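Local coordinates for extracellular solute-binding protein, family 1 (Trichodesmium erythraeum IMS101, PDB 6G7N) that binds ferric iron in the cleft of a periplasmic-binding-protein fold and probably delivers it to an ABC transporter for uptake, at residues A[71-76]-A[243-248]. Numbering follows the deposited sequence.
Sequences ILQPIS and PNKEGA
Gln73 and Lys245 cross at a slant where, in this periplasmic-binding-protein fold, the short segment 71-76, paired with strand 231-239, meets the first turn of helix 245-255. The pair illustrates how a long lysine can span the 9.7 Å from Lys245 CA to Gln73 CA with an extended chain. With CG anti to the backbone N (chi1 -179°) and every later bond extended, the lysine carries CE and NZ out to the Gln73 amide. Its CE comes within 3.2 Å of Gln73 OE1, while NZ makes only a weak hydrogen bond to that oxygen. Water 1 bridges the pair, donating to Gln73 OE1 and accepting from Lys245 NZ at 3.0 Å. The other end of the amide is held by the sheet, since NE2 donates to Val239 O of the neighbouring strand. A leucine in place of Gln73 would probably leave Val239 O and Lys245 NZ each without this amide partner. Ile75 CD1 meets the same CE at 4.1 Å, the two side chains running past one another in opposite directions. Asn244 N-caps the helix, its OD1 taking Gly247 N from above the carbonyl plane. Water 2 accepts from Lys245 NZ at 2.9 Å and donates to Pro74 O.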
loop_
_atom_site.group_PDB
_atom_site.type_symbol
_atom_site.label_atom_id
_atom_site.label_comp_id
_atom_site.label_asym_id
_atom_site.label_seq_id
_atom_site.Cartn_x
_atom_site.Cartn_y
_atom_site.Cartn_z
ATOM N N ILE A 71 5.590 5.956 18.823
ATOM C CA ILE A 71 4.191 6.253 19.127
ATOM C C ILE A 71 3.284 5.025 19.221
ATOM O O ILE A 71 2.067 5.194 19.422
ATOM C CB ILE A 71 3.575 7.281 18.164
ATOM C CG1 ILE A 71 3.475 6.745 16.732
ATOM C CG2 ILE A 71 4.374 8.588 18.237
ATOM C CD1 ILE A 71 2.462 7.485 15.885
ATOM N N LEU A 72 3.841 3.816 19.082
ATOM C CA LEU A 72 3.046 2.588 19.111
ATOM C C LEU A 72 3.442 1.699 20.283
ATOM O O LEU A 72 4.539 1.792 20.791
ATOM C CB LEU A 72 3.225 1.822 17.799
ATOM C CG LEU A 72 2.825 2.578 16.522
ATOM C CD1 LEU A 72 3.191 1.793 15.267
ATOM C CD2 LEU A 72 1.373 2.949 16.505
ATOM N N GLN A 73 2.532 0.830 20.712
ATOM C CA GLN A 73 2.832 -0.192 21.705
ATOM C C GLN A 73 2.499 -1.576 21.163
ATOM O O GLN A 73 1.562 -1.730 20.386
ATOM C CB GLN A 73 2.098 0.046 23.029
ATOM C CG GLN A 73 0.575 0.039 22.942
ATOM C CD GLN A 73 -0.082 0.118 24.316
ATOM O OE1 GLN A 73 0.085 -0.768 25.144
ATOM N NE2 GLN A 73 -0.842 1.191 24.550
ATOM N N PRO A 74 3.268 -2.581 21.593
ATOM C CA PRO A 74 3.049 -3.929 21.029
ATOM C C PRO A 74 1.801 -4.599 21.575
ATOM O O PRO A 74 1.501 -4.476 22.758
ATOM C CB PRO A 74 4.306 -4.688 21.449
ATOM C CG PRO A 74 4.731 -4.009 22.718
ATOM C CD PRO A 74 4.433 -2.553 22.486
ATOM N N ILE A 75 1.103 -5.340 20.728
ATOM C CA ILE A 75 -0.112 -6.041 21.065
ATOM C C ILE A 75 0.002 -7.506 20.709
ATOM O O ILE A 75 0.320 -7.827 19.569
ATOM C CB ILE A 75 -1.310 -5.406 20.299
ATOM C CG1 ILE A 75 -1.486 -3.933 20.630
ATOM C CG2 ILE A 75 -2.595 -6.203 20.564
ATOM C CD1 ILE A 75 -1.792 -3.629 22.051
ATOM N N SER A 76 -0.306 -8.378 21.674
ATOM C CA SER A 76 -0.313 -9.817 21.450
ATOM C C SER A 76 -1.753 -10.325 21.512
ATOM O O SER A 76 -2.347 -10.391 22.579
ATOM C CB SER A 76 0.573 -10.518 22.485
ATOM O OG SER A 76 1.938 -10.193 22.225
ATOM N N PRO A 243 -5.469 6.041 25.905
ATOM C CA PRO A 243 -6.300 6.097 27.112
ATOM C C PRO A 243 -7.261 4.925 27.282
ATOM O O PRO A 243 -7.681 4.627 28.399
ATOM C CB PRO A 243 -7.054 7.418 26.984
ATOM C CG PRO A 243 -6.885 7.881 25.605
ATOM C CD PRO A 243 -5.696 7.190 25.008
ATOM N N ASN A 244 -7.618 4.270 26.180
ATOM C CA ASN A 244 -8.504 3.093 26.206
ATOM C C ASN A 244 -7.850 1.962 25.424
ATOM O O ASN A 244 -8.273 1.586 24.320
ATOM C CB ASN A 244 -9.860 3.432 25.611
ATOM C CG ASN A 244 -10.888 2.351 25.854
ATOM O OD1 ASN A 244 -10.582 1.284 26.412
ATOM N ND2 ASN A 244 -12.132 2.624 25.451
ATOM N N LYS A 245 -6.822 1.377 26.018
ATOM C CA LYS A 245 -6.084 0.289 25.387
ATOM C C LYS A 245 -6.982 -0.913 25.080
ATOM O O LYS A 245 -6.909 -1.485 23.992
ATOM C CB LYS A 245 -4.896 -0.129 26.267
ATOM C CG LYS A 245 -4.055 -1.247 25.692
ATOM C CD LYS A 245 -2.983 -1.705 26.673
ATOM C CE LYS A 245 -2.185 -2.855 26.096
ATOM N NZ LYS A 245 -1.020 -3.213 26.945
ATOM N N GLU A 246 -7.823 -1.261 26.022
ATOM C CA GLU A 246 -8.729 -2.392 25.841
ATOM C C GLU A 246 -9.687 -2.229 24.612
ATOM O O GLU A 246 -9.912 -3.133 23.789
ATOM C CB GLU A 246 -9.555 -2.628 27.111
ATOM N N GLY A 247 -10.201 -1.009 24.508
ATOM C CA GLY A 247 -11.076 -0.671 23.399
ATOM C C GLY A 247 -10.313 -0.626 22.086
ATOM O O GLY A 247 -10.853 -1.048 21.058
ATOM N N ALA A 248 -9.069 -0.141 22.126
ATOM C CA ALA A 248 -8.226 -0.092 20.927
ATOM C C ALA A 248 -7.967 -1.500 20.399
ATOM O O ALA A 248 -8.074 -1.750 19.186
ATOM C CB ALA A 248 -6.919 0.612 21.219
HETATM O O HOH W 1 0.316 -0.747 28.016
HETATM O O HOH W 2 0.213 -5.289 25.298
#